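Local structure of DNA repair and recombination protein RadB (Thermococcus kodakarensis, 2CVH) at residues 1-9 against 13-25; 182-194 against 202-214. The protein probably takes part in DNA repair and homologous recombination, binding DNA and ATP with very weak ATPase activity but without promoting strand exchange. All coordinates share one frame; numbering follows the deposited sequence.

Interaction 1: residues 1-9 against 13-25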
loop_
_atom_site.group_PDB
_atom_site.type_symbol
_atom_site.label_atom_id
_atom_site.label_comp_id
_atom_site.label_asym_id
_atom_site.label_seq_id
_atom_site.Cartn_x
_atom_site.Cartn_y
_atom_site.Cartn_z
ATOM N N MET A 1 3.606 0.505 -15.357
ATOM C CA MET A 1 3.441 1.148 -14.022
ATOM C C MET A 1 1.985 1.557 -13.799
ATOM O O MET A 1 1.295 2.015 -14.723
ATOM C CB MET A 1 4.318 2.399 -13.916
ATOM C CG MET A 1 5.778 2.171 -14.256
ATOM S SD MET A 1 6.466 0.889 -13.224
ATOM C CE MET A 1 7.843 1.739 -12.492
ATOM N N LEU A 2 1.532 1.421 -12.559
ATOM C CA LEU A 2 0.179 1.788 -12.188
ATOM C C LEU A 2 0.222 3.222 -11.617
ATOM O O LEU A 2 0.661 3.410 -10.495
ATOM C CB LEU A 2 -0.292 0.801 -11.131
ATOM C CG LEU A 2 -1.749 0.398 -11.207
ATOM C CD1 LEU A 2 -2.137 -0.265 -9.906
ATOM C CD2 LEU A 2 -2.590 1.627 -11.418
ATOM N N SER A 3 -0.209 4.226 -12.382
ATOM C CA SER A 3 -0.177 5.626 -11.931
ATOM C C SER A 3 -0.856 5.924 -10.598
ATOM O O SER A 3 -1.837 5.274 -10.224
ATOM C CB SER A 3 -0.722 6.555 -13.017
ATOM O OG SER A 3 -0.828 7.896 -12.544
ATOM N N THR A 4 -0.285 6.887 -9.863
ATOM C CA THR A 4 -0.795 7.341 -8.550
ATOM C C THR A 4 -1.731 8.536 -8.756
ATOM O O THR A 4 -2.358 9.012 -7.815
ATOM C CB THR A 4 0.337 7.851 -7.586
ATOM O OG1 THR A 4 1.033 8.945 -8.198
ATOM C CG2 THR A 4 1.327 6.761 -7.259
ATOM N N GLY A 5 -1.796 9.025 -9.988
ATOM C CA GLY A 5 -2.656 10.151 -10.283
ATOM C C GLY A 5 -2.022 11.432 -9.806
ATOM O O GLY A 5 -2.648 12.486 -9.853
ATOM N N THR A 6 -0.750 11.340 -9.421
ATOM C CA THR A 6 0.021 12.475 -8.929
ATOM C C THR A 6 1.335 12.573 -9.720
ATOM O O THR A 6 2.119 11.606 -9.807
ATOM C CB THR A 6 0.318 12.281 -7.453
ATOM O OG1 THR A 6 -0.896 11.903 -6.790
ATOM C CG2 THR A 6 0.831 13.545 -6.840
ATOM N N LYS A 7 1.552 13.738 -10.318
ATOM C CA LYS A 7 2.732 14.009 -11.131
ATOM C C LYS A 7 4.056 13.787 -10.368
ATOM O O LYS A 7 4.993 13.206 -10.891
ATOM C CB LYS A 7 2.622 15.444 -11.647
ATOM C CG LYS A 7 3.232 15.711 -12.980
ATOM C CD LYS A 7 4.673 16.134 -12.877
ATOM C CE LYS A 7 5.263 16.378 -14.260
ATOM N NZ LYS A 7 6.690 16.784 -14.144
ATOM N N SER A 8 4.119 14.214 -9.119
ATOM C CA SER A 8 5.336 14.061 -8.356
ATOM C C SER A 8 5.605 12.624 -7.962
ATOM O O SER A 8 6.733 12.155 -8.067
ATOM C CB SER A 8 5.327 14.961 -7.109
ATOM O OG SER A 8 4.279 14.651 -6.200
ATOM N N LEU A 9 4.582 11.951 -7.441
ATOM C CA LEU A 9 4.706 10.563 -7.014
ATOM C C LEU A 9 5.068 9.657 -8.201
ATOM O O LEU A 9 5.857 8.743 -8.061
ATOM C CB LEU A 9 3.421 10.104 -6.291
ATOM C CG LEU A 9 3.146 10.703 -4.897
ATOM C CD1 LEU A 9 1.762 10.370 -4.360
ATOM C CD2 LEU A 9 4.177 10.170 -3.912
ATOM N N LEU A 13 8.535 7.611 -8.764
ATOM C CA LEU A 13 8.432 6.179 -9.012
ATOM C C LEU A 13 8.702 5.680 -10.432
ATOM O O LEU A 13 8.534 4.492 -10.694
ATOM C CB LEU A 13 7.045 5.683 -8.564
ATOM C CG LEU A 13 6.718 5.675 -7.084
ATOM C CD1 LEU A 13 5.224 5.497 -6.895
ATOM C CD2 LEU A 13 7.528 4.575 -6.388
ATOM N N GLY A 14 9.066 6.556 -11.357
ATOM C CA GLY A 14 9.298 6.094 -12.703
ATOM C C GLY A 14 8.002 5.839 -13.459
ATOM O O GLY A 14 8.024 5.196 -14.508
ATOM N N GLY A 15 6.875 6.307 -12.926
ATOM C CA GLY A 15 5.599 6.163 -13.606
ATOM C C GLY A 15 4.410 5.712 -12.779
ATOM O O GLY A 15 3.258 5.863 -13.182
ATOM N N GLY A 16 4.681 5.097 -11.639
ATOM C CA GLY A 16 3.606 4.630 -10.796
ATOM C C GLY A 16 4.107 3.373 -10.148
ATOM O O GLY A 16 5.282 3.064 -10.240
ATOM N N PHE A 17 3.230 2.641 -9.494
ATOM C CA PHE A 17 3.632 1.420 -8.849
ATOM C C PHE A 17 4.023 0.380 -9.892
ATOM O O PHE A 17 3.447 0.340 -10.984
ATOM C CB PHE A 17 2.515 0.933 -7.951
ATOM C CG PHE A 17 2.294 1.800 -6.743
ATOM C CD1 PHE A 17 2.931 1.517 -5.546
ATOM C CD2 PHE A 17 1.386 2.866 -6.789
ATOM C CE1 PHE A 17 2.670 2.268 -4.403
ATOM C CE2 PHE A 17 1.114 3.629 -5.646
ATOM C CZ PHE A 17 1.761 3.325 -4.447
ATOM N N ALA A 18 5.042 -0.414 -9.559
ATOM C CA ALA A 18 5.600 -1.441 -10.435
ATOM C C ALA A 18 4.878 -2.774 -10.392
ATOM O O ALA A 18 4.614 -3.316 -9.318
ATOM C CB ALA A 18 7.044 -1.660 -10.108
ATOM N N PRO A 19 4.557 -3.326 -11.570
ATOM C CA PRO A 19 3.867 -4.608 -11.629
ATOM C C PRO A 19 4.813 -5.745 -11.301
ATOM O O PRO A 19 6.001 -5.676 -11.596
ATOM C CB PRO A 19 3.390 -4.666 -13.082
ATOM C CG PRO A 19 4.419 -3.913 -13.823
ATOM C CD PRO A 19 4.692 -2.739 -12.921
ATOM N N GLY A 20 4.290 -6.774 -10.647
ATOM C CA GLY A 20 5.104 -7.926 -10.337
ATOM C C GLY A 20 6.045 -7.767 -9.183
ATOM O O GLY A 20 6.963 -8.577 -9.043
ATOM N N VAL A 21 5.868 -6.716 -8.383
ATOM C CA VAL A 21 6.721 -6.499 -7.209
ATOM C C VAL A 21 5.887 -5.986 -6.045
ATOM O O VAL A 21 4.724 -5.579 -6.230
ATOM C CB VAL A 21 7.906 -5.508 -7.477
ATOM C CG1 VAL A 21 8.795 -6.029 -8.622
ATOM C CG2 VAL A 21 7.402 -4.136 -7.785
ATOM N N LEU A 22 6.424 -6.146 -4.838
ATOM C CA LEU A 22 5.751 -5.668 -3.652
ATOM C C LEU A 22 6.357 -4.318 -3.296
ATOM O O LEU A 22 7.578 -4.193 -3.175
ATOM C CB LEU A 22 5.930 -6.599 -2.468
ATOM C CG LEU A 22 5.432 -8.047 -2.490
ATOM C CD1 LEU A 22 5.110 -8.454 -1.064
ATOM C CD2 LEU A 22 4.211 -8.219 -3.342
ATOM N N THR A 23 5.521 -3.287 -3.284
ATOM C CA THR A 23 5.956 -1.962 -2.900
ATOM C C THR A 23 5.370 -1.743 -1.513
ATOM O O THR A 23 4.176 -1.954 -1.303
ATOM C CB THR A 23 5.429 -0.862 -3.838
ATOM O OG1 THR A 23 5.924 -1.071 -5.172
ATOM C CG2 THR A 23 5.900 0.531 -3.345
ATOM N N GLN A 24 6.224 -1.497 -0.527
ATOM C CA GLN A 24 5.734 -1.202 0.813
ATOM C C GLN A 24 5.518 0.311 0.844
ATOM O O GLN A 24 6.283 1.076 0.237
ATOM C CB GLN A 24 6.758 -1.580 1.891
ATOM C CG GLN A 24 6.415 -1.007 3.263
ATOM C CD GLN A 24 7.415 -1.336 4.358
ATOM O OE1 GLN A 24 7.036 -1.552 5.504
ATOM N NE2 GLN A 24 8.678 -1.374 4.020
ATOM N N VAL A 25 4.418 0.739 1.437
ATOM C CA VAL A 25 4.147 2.164 1.580
ATOM C C VAL A 25 3.853 2.243 3.047
ATOM O O VAL A 25 2.919 1.625 3.512
ATOM C CB VAL A 25 2.931 2.671 0.768
ATOM C CG1 VAL A 25 2.725 4.171 1.036
ATOM C CG2 VAL A 25 3.170 2.478 -0.713
#
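Met1 lies over the glycine-rich backbone after the first helix: its bent chain places CB 3.5 Å from Gly15 C, brings SD to Ala18 and the ring of Pro19, and ends with CE at Leu13 O. Leu2 then pairs with Phe17 in a single antiparallel bridge. Leu2 N gives a straight bond of 2.7 Å to Phe17 O, in the carbonyl plane, whereas Phe17 N reaches Leu2 O from well above the plane of the Leu2 carbonyl. Leu2 O also comes 3.2 Å from Gly16 CA, where any CB would collide. Ser3 OG bonds Asp10 and accepts from Gly5 N, an ST turn. In Thr4 a chi1 of 59° sets OG1 between the backbone N and the carbonyl carbon, where it meets Asp10 and Thr6 N, and turns CG2 anti to the carbonyl carbon, 3.5 Å from Phe17 CE2 and near Leu13 CD1. A glycine in place of Thr4 would probably leave Asp10 short of a partner and open a gap beside the Phe17 ring. Leu9 O finally accepts from Leu13 N, just before the Schellman motif at Gly14. Leu2 and Phe17 touch Thr40 of helix 33-44, while Phe17 and Val25 rest on Ile150 of strand 149-153.

Interaction 2: residues 182-194 against 202-214; sequences LDKLPKPGLRVAV and PEGLMAYFRITER
The Phe209 ring carries Arg191 on one face: CB sits 3.5 Å from the ring centroid, 20° off the normal, a CH-pi contact. At the ring's edge lie Ala193 N and Ala207 O. The chi1 of Phe209, 66°, sets CG between the backbone N and the carbonyl carbon and swings the ring across to the neighbouring strand. On the opposite side of the sheet, Val192 CG2 lies over one face of Tyr208, 3.9 Å from the centroid, while Leu185 CD1 meets the edge of the ring, 3.6 Å from Tyr208 CD1. The guanidinium of Arg191 is flanked by Gly189 O on one face and Lys184 CG on the other. Its plane is 69° from that of Phe209, and Ile211 CD1 approaches Arg191 NE at 3.7 Å. Arg191 NH1 bonds Leu190 O at 2.7 Å from above the carbonyl plane; Leu185 N reaches the same oxygen from the other face. Through NH2 the group also binds Ala30 O in the predicted ATP-binding loop, so several contacts fix its rotation.

Between the two layers of side chains the backbone is joined by paired bonds between Arg191 and Phe209 and between Ala193 and Ala207, with Ile211 N to Gly189 O at the hairpin's open end. Toward the connecting loop, the side chains of Val194 and Met206 run side by side, with Val194 CG2 4.0 Å from Met206 CE. The strands form an antiparallel beta hairpin, extending the mixed sheet of the RecA-like core, and Ile211 touches the predicted ATP-binding loop, consistent with a P-loop (Walker A).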
loop_
_atom_site.group_PDB
_atom_site.type_symbol
_atom_site.label_atom_id
_atom_site.label_comp_id
_atom_site.label_asym_id
_atom_site.label_seq_id
_atom_site.Cartn_x
_atom_site.Cartn_y
_atom_site.Cartn_z
ATOM N N LEU A 182 6.075 7.747 3.899
ATOM C CA LEU A 182 5.303 8.964 3.768
ATOM C C LEU A 182 5.401 9.721 5.084
ATOM O O LEU A 182 5.210 9.147 6.156
ATOM C CB LEU A 182 3.844 8.653 3.441
ATOM C CG LEU A 182 3.490 7.721 2.287
ATOM C CD1 LEU A 182 1.996 7.801 2.102
ATOM C CD2 LEU A 182 4.183 8.094 0.996
ATOM N N ASP A 183 5.773 10.990 5.011
ATOM C CA ASP A 183 5.875 11.790 6.224
ATOM C C ASP A 183 4.957 12.982 6.127
ATOM O O ASP A 183 4.691 13.483 5.018
ATOM C CB ASP A 183 7.303 12.314 6.413
ATOM C CG ASP A 183 8.311 11.210 6.604
ATOM O OD1 ASP A 183 8.064 10.272 7.395
ATOM O OD2 ASP A 183 9.355 11.292 5.941
ATOM N N LYS A 184 4.557 13.492 7.293
ATOM C CA LYS A 184 3.685 14.671 7.365
ATOM C C LYS A 184 4.471 15.968 7.493
ATOM O O LYS A 184 5.384 16.041 8.311
ATOM C CB LYS A 184 2.798 14.591 8.596
ATOM C CG LYS A 184 1.885 13.433 8.648
ATOM C CD LYS A 184 1.099 13.475 9.921
ATOM C CE LYS A 184 0.083 12.367 9.952
ATOM N NZ LYS A 184 -0.598 12.264 11.270
ATOM N N LEU A 185 4.163 16.967 6.672
ATOM C CA LEU A 185 4.797 18.278 6.815
ATOM C C LEU A 185 3.868 19.044 7.780
ATOM O O LEU A 185 2.678 18.749 7.842
ATOM C CB LEU A 185 4.973 18.960 5.463
ATOM C CG LEU A 185 6.085 18.302 4.608
ATOM C CD1 LEU A 185 6.366 19.079 3.342
ATOM C CD2 LEU A 185 7.360 18.225 5.386
ATOM N N PRO A 186 4.393 20.008 8.572
ATOM C CA PRO A 186 3.538 20.743 9.523
ATOM C C PRO A 186 2.607 21.841 8.981
ATOM O O PRO A 186 2.662 22.985 9.408
ATOM C CB PRO A 186 4.555 21.279 10.528
ATOM C CG PRO A 186 5.667 21.690 9.630
ATOM C CD PRO A 186 5.788 20.494 8.662
ATOM N N LYS A 187 1.791 21.481 8.000
ATOM C CA LYS A 187 0.805 22.357 7.390
ATOM C C LYS A 187 -0.283 21.342 7.119
ATOM O O LYS A 187 0.013 20.216 6.763
ATOM C CB LYS A 187 1.295 22.967 6.078
ATOM C CG LYS A 187 2.477 23.951 6.194
ATOM C CD LYS A 187 3.821 23.211 6.356
ATOM C CE LYS A 187 4.996 23.974 5.733
ATOM N NZ LYS A 187 6.265 23.207 5.848
ATOM N N PRO A 188 -1.555 21.707 7.322
ATOM C CA PRO A 188 -2.675 20.779 7.098
ATOM C C PRO A 188 -2.679 20.109 5.719
ATOM O O PRO A 188 -2.576 20.774 4.689
ATOM C CB PRO A 188 -3.897 21.659 7.343
ATOM C CG PRO A 188 -3.387 22.644 8.422
ATOM C CD PRO A 188 -2.014 22.998 7.869
ATOM N N GLY A 189 -2.688 18.777 5.719
ATOM C CA GLY A 189 -2.682 18.013 4.472
ATOM C C GLY A 189 -1.363 17.875 3.708
ATOM O O GLY A 189 -1.290 17.118 2.727
ATOM N N LEU A 190 -0.323 18.582 4.158
ATOM C CA LEU A 190 0.999 18.578 3.511
ATOM C C LEU A 190 1.795 17.312 3.848
ATOM O O LEU A 190 1.947 16.942 5.021
ATOM C CB LEU A 190 1.812 19.807 3.924
ATOM C CG LEU A 190 2.371 20.751 2.857
ATOM C CD1 LEU A 190 3.581 21.416 3.429
ATOM C CD2 LEU A 190 2.765 20.053 1.569
ATOM N N ARG A 191 2.348 16.691 2.814
ATOM C CA ARG A 191 3.084 15.447 2.988
ATOM C C ARG A 191 4.264 15.338 2.026
ATOM O O ARG A 191 4.352 16.063 1.030
ATOM C CB ARG A 191 2.143 14.270 2.690
ATOM C CG ARG A 191 0.857 14.208 3.500
ATOM C CD ARG A 191 1.125 13.832 4.930
ATOM N NE ARG A 191 -0.125 13.742 5.684
ATOM C CZ ARG A 191 -0.647 14.723 6.426
ATOM N NH1 ARG A 191 -0.026 15.907 6.544
ATOM N NH2 ARG A 191 -1.814 14.522 7.037
ATOM N N VAL A 192 5.145 14.389 2.307
ATOM C CA VAL A 192 6.274 14.135 1.420
ATOM C C VAL A 192 6.520 12.626 1.429
ATOM O O VAL A 192 6.378 11.971 2.464
ATOM C CB VAL A 192 7.564 14.909 1.866
ATOM C CG1 VAL A 192 8.018 14.429 3.253
ATOM C CG2 VAL A 192 8.706 14.784 0.785
ATOM N N ALA A 193 6.780 12.060 0.261
ATOM C CA ALA A 193 7.085 10.637 0.188
ATOM C C ALA A 193 8.605 10.503 -0.095
ATOM O O ALA A 193 9.176 11.282 -0.852
ATOM C CB ALA A 193 6.271 9.970 -0.938
ATOM N N VAL A 194 9.258 9.551 0.549
ATOM C CA VAL A 194 10.662 9.333 0.298
ATOM C C VAL A 194 10.812 7.915 -0.232
ATOM O O VAL A 194 10.293 6.961 0.360
ATOM C CB VAL A 194 11.503 9.503 1.578
ATOM C CG1 VAL A 194 12.988 9.277 1.271
ATOM C CG2 VAL A 194 11.301 10.897 2.164
ATOM N N PRO A 202 16.470 6.416 -8.626
ATOM C CA PRO A 202 17.397 6.849 -7.570
ATOM C C PRO A 202 16.695 6.863 -6.210
ATOM O O PRO A 202 15.561 7.319 -6.075
ATOM C CB PRO A 202 17.786 8.254 -8.018
ATOM C CG PRO A 202 17.808 8.128 -9.495
ATOM C CD PRO A 202 16.539 7.330 -9.786
ATOM N N GLU A 203 17.370 6.310 -5.214
ATOM C CA GLU A 203 16.848 6.216 -3.877
ATOM C C GLU A 203 17.150 7.468 -3.073
ATOM O O GLU A 203 18.091 8.199 -3.380
ATOM C CB GLU A 203 17.397 4.959 -3.214
ATOM C CG GLU A 203 17.007 3.700 -3.978
ATOM C CD GLU A 203 17.491 2.420 -3.326
ATOM O OE1 GLU A 203 17.152 1.331 -3.823
ATOM O OE2 GLU A 203 18.208 2.482 -2.313
ATOM N N GLY A 204 16.328 7.720 -2.060
ATOM C CA GLY A 204 16.486 8.896 -1.237
ATOM C C GLY A 204 15.723 10.093 -1.788
ATOM O O GLY A 204 15.591 11.101 -1.086
ATOM N N LEU A 205 15.290 10.023 -3.053
ATOM C CA LEU A 205 14.523 11.112 -3.661
ATOM C C LEU A 205 13.127 11.268 -3.007
ATOM O O LEU A 205 12.642 10.354 -2.341
ATOM C CB LEU A 205 14.439 10.958 -5.179
ATOM C CG LEU A 205 15.521 11.623 -6.039
ATOM C CD1 LEU A 205 16.909 11.322 -5.491
ATOM C CD2 LEU A 205 15.404 11.151 -7.485
ATOM N N MET A 206 12.510 12.437 -3.195
ATOM C CA MET A 206 11.229 12.783 -2.573
ATOM C C MET A 206 10.232 13.381 -3.536
ATOM O O MET A 206 10.609 13.928 -4.558
ATOM C CB MET A 206 11.431 13.874 -1.520
ATOM C CG MET A 206 12.563 13.628 -0.576
ATOM S SD MET A 206 13.053 15.153 0.224
ATOM C CE MET A 206 13.130 14.483 1.825
ATOM N N ALA A 207 8.971 13.401 -3.099
ATOM C CA ALA A 207 7.861 13.962 -3.866
ATOM C C ALA A 207 6.917 14.554 -2.835
ATOM O O ALA A 207 6.544 13.896 -1.857
ATOM C CB ALA A 207 7.141 12.871 -4.658
ATOM N N TYR A 208 6.595 15.826 -3.011
ATOM C CA TYR A 208 5.675 16.517 -2.112
ATOM C C TYR A 208 4.241 16.350 -2.655
ATOM O O TYR A 208 4.018 16.320 -3.881
ATOM C CB TYR A 208 6.034 18.012 -2.044
ATOM C CG TYR A 208 7.344 18.269 -1.334
ATOM C CD1 TYR A 208 7.424 18.197 0.059
ATOM C CD2 TYR A 208 8.521 18.503 -2.061
ATOM C CE1 TYR A 208 8.656 18.338 0.715
ATOM C CE2 TYR A 208 9.761 18.650 -1.410
ATOM C CZ TYR A 208 9.815 18.563 -0.028
ATOM O OH TYR A 208 11.021 18.684 0.624
ATOM N N PHE A 209 3.274 16.210 -1.763
ATOM C CA PHE A 209 1.898 16.094 -2.209
ATOM C C PHE A 209 1.002 16.600 -1.088
ATOM O O PHE A 209 1.492 16.894 0.005
ATOM C CB PHE A 209 1.582 14.625 -2.610
ATOM C CG PHE A 209 1.617 13.631 -1.452
ATOM C CD1 PHE A 209 2.819 13.030 -1.054
ATOM C CD2 PHE A 209 0.440 13.255 -0.802
ATOM C CE1 PHE A 209 2.838 12.076 -0.037
ATOM C CE2 PHE A 209 0.456 12.298 0.221
ATOM C CZ PHE A 209 1.662 11.709 0.599
ATOM N N ARG A 210 -0.294 16.738 -1.359
ATOM C CA ARG A 210 -1.241 17.168 -0.323
ATOM C C ARG A 210 -2.504 16.313 -0.347
ATOM O O ARG A 210 -2.915 15.824 -1.385
ATOM C CB ARG A 210 -1.594 18.669 -0.447
ATOM C CG ARG A 210 -2.084 19.060 -1.793
ATOM C CD ARG A 210 -2.289 20.549 -1.940
ATOM N NE ARG A 210 -2.427 20.898 -3.357
ATOM C CZ ARG A 210 -3.575 21.200 -3.960
ATOM N NH1 ARG A 210 -4.717 21.204 -3.281
ATOM N NH2 ARG A 210 -3.577 21.533 -5.242
ATOM N N ILE A 211 -3.036 16.043 0.829
ATOM C CA ILE A 211 -4.254 15.279 0.968
ATOM C C ILE A 211 -5.378 16.293 0.891
ATOM O O ILE A 211 -5.433 17.214 1.712
ATOM C CB ILE A 211 -4.320 14.552 2.325
ATOM C CG1 ILE A 211 -3.158 13.520 2.399
ATOM C CG2 ILE A 211 -5.733 13.918 2.511
ATOM C CD1 ILE A 211 -3.042 12.753 3.713
ATOM N N THR A 212 -6.220 16.154 -0.127
ATOM C CA THR A 212 -7.351 17.044 -0.343
ATOM C C THR A 212 -8.645 16.233 -0.453
ATOM O O THR A 212 -8.652 15.024 -0.240
ATOM C CB THR A 212 -7.207 17.832 -1.635
ATOM O OG1 THR A 212 -7.370 16.945 -2.755
ATOM C CG2 THR A 212 -5.856 18.514 -1.697
ATOM N N GLU A 213 -9.735 16.912 -0.792
ATOM C CA GLU A 213 -11.020 16.255 -0.949
ATOM C C GLU A 213 -10.970 15.316 -2.142
ATOM O O GLU A 213 -11.696 14.324 -2.168
ATOM C CB GLU A 213 -12.128 17.287 -1.150
ATOM C CG GLU A 213 -12.648 17.880 0.145
ATOM C CD GLU A 213 -11.836 19.069 0.648
ATOM O OE1 GLU A 213 -12.448 20.142 0.846
ATOM O OE2 GLU A 213 -10.604 18.945 0.852
ATOM N N ARG A 214 -10.093 15.614 -3.107
ATOM C CA ARG A 214 -9.957 14.791 -4.306
ATOM C C ARG A 214 -9.052 13.580 -4.117
ATOM O O ARG A 214 -8.837 12.824 -5.065
ATOM C CB ARG A 214 -9.409 15.601 -5.471
ATOM C CG ARG A 214 -10.074 16.926 -5.669
ATOM C CD ARG A 214 -9.550 17.624 -6.920
ATOM N NE ARG A 214 -9.851 16.866 -8.133
ATOM C CZ ARG A 214 -9.124 16.920 -9.243
ATOM N NH1 ARG A 214 -8.054 17.702 -9.293
ATOM N NH2 ARG A 214 -9.439 16.164 -10.289
#

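Both contacts serve one mixed sheet, yet by different means. Interaction 1 folds the amino terminus against the polypeptide leading into strand 22-26, relying on a lone bridge, glycines and small polar turns. In interaction 2 the regular ladder of strands 190-197 and 206-212 does the holding, with aromatic and aliphatic side chains on both faces. The pair illustrates a general principle: a terminus can be held by isolated bonds and turns, a hairpin by its repeating ladder. Phe17 and Phe209 are buried, while Met1, Tyr208 and Met206 are exposed. Ser8 OG probably bonds Tyr208 O, Leu9 packs on Ala193, and Val25 packs on Leu182. Helix 7-12 thus lies against the hairpin.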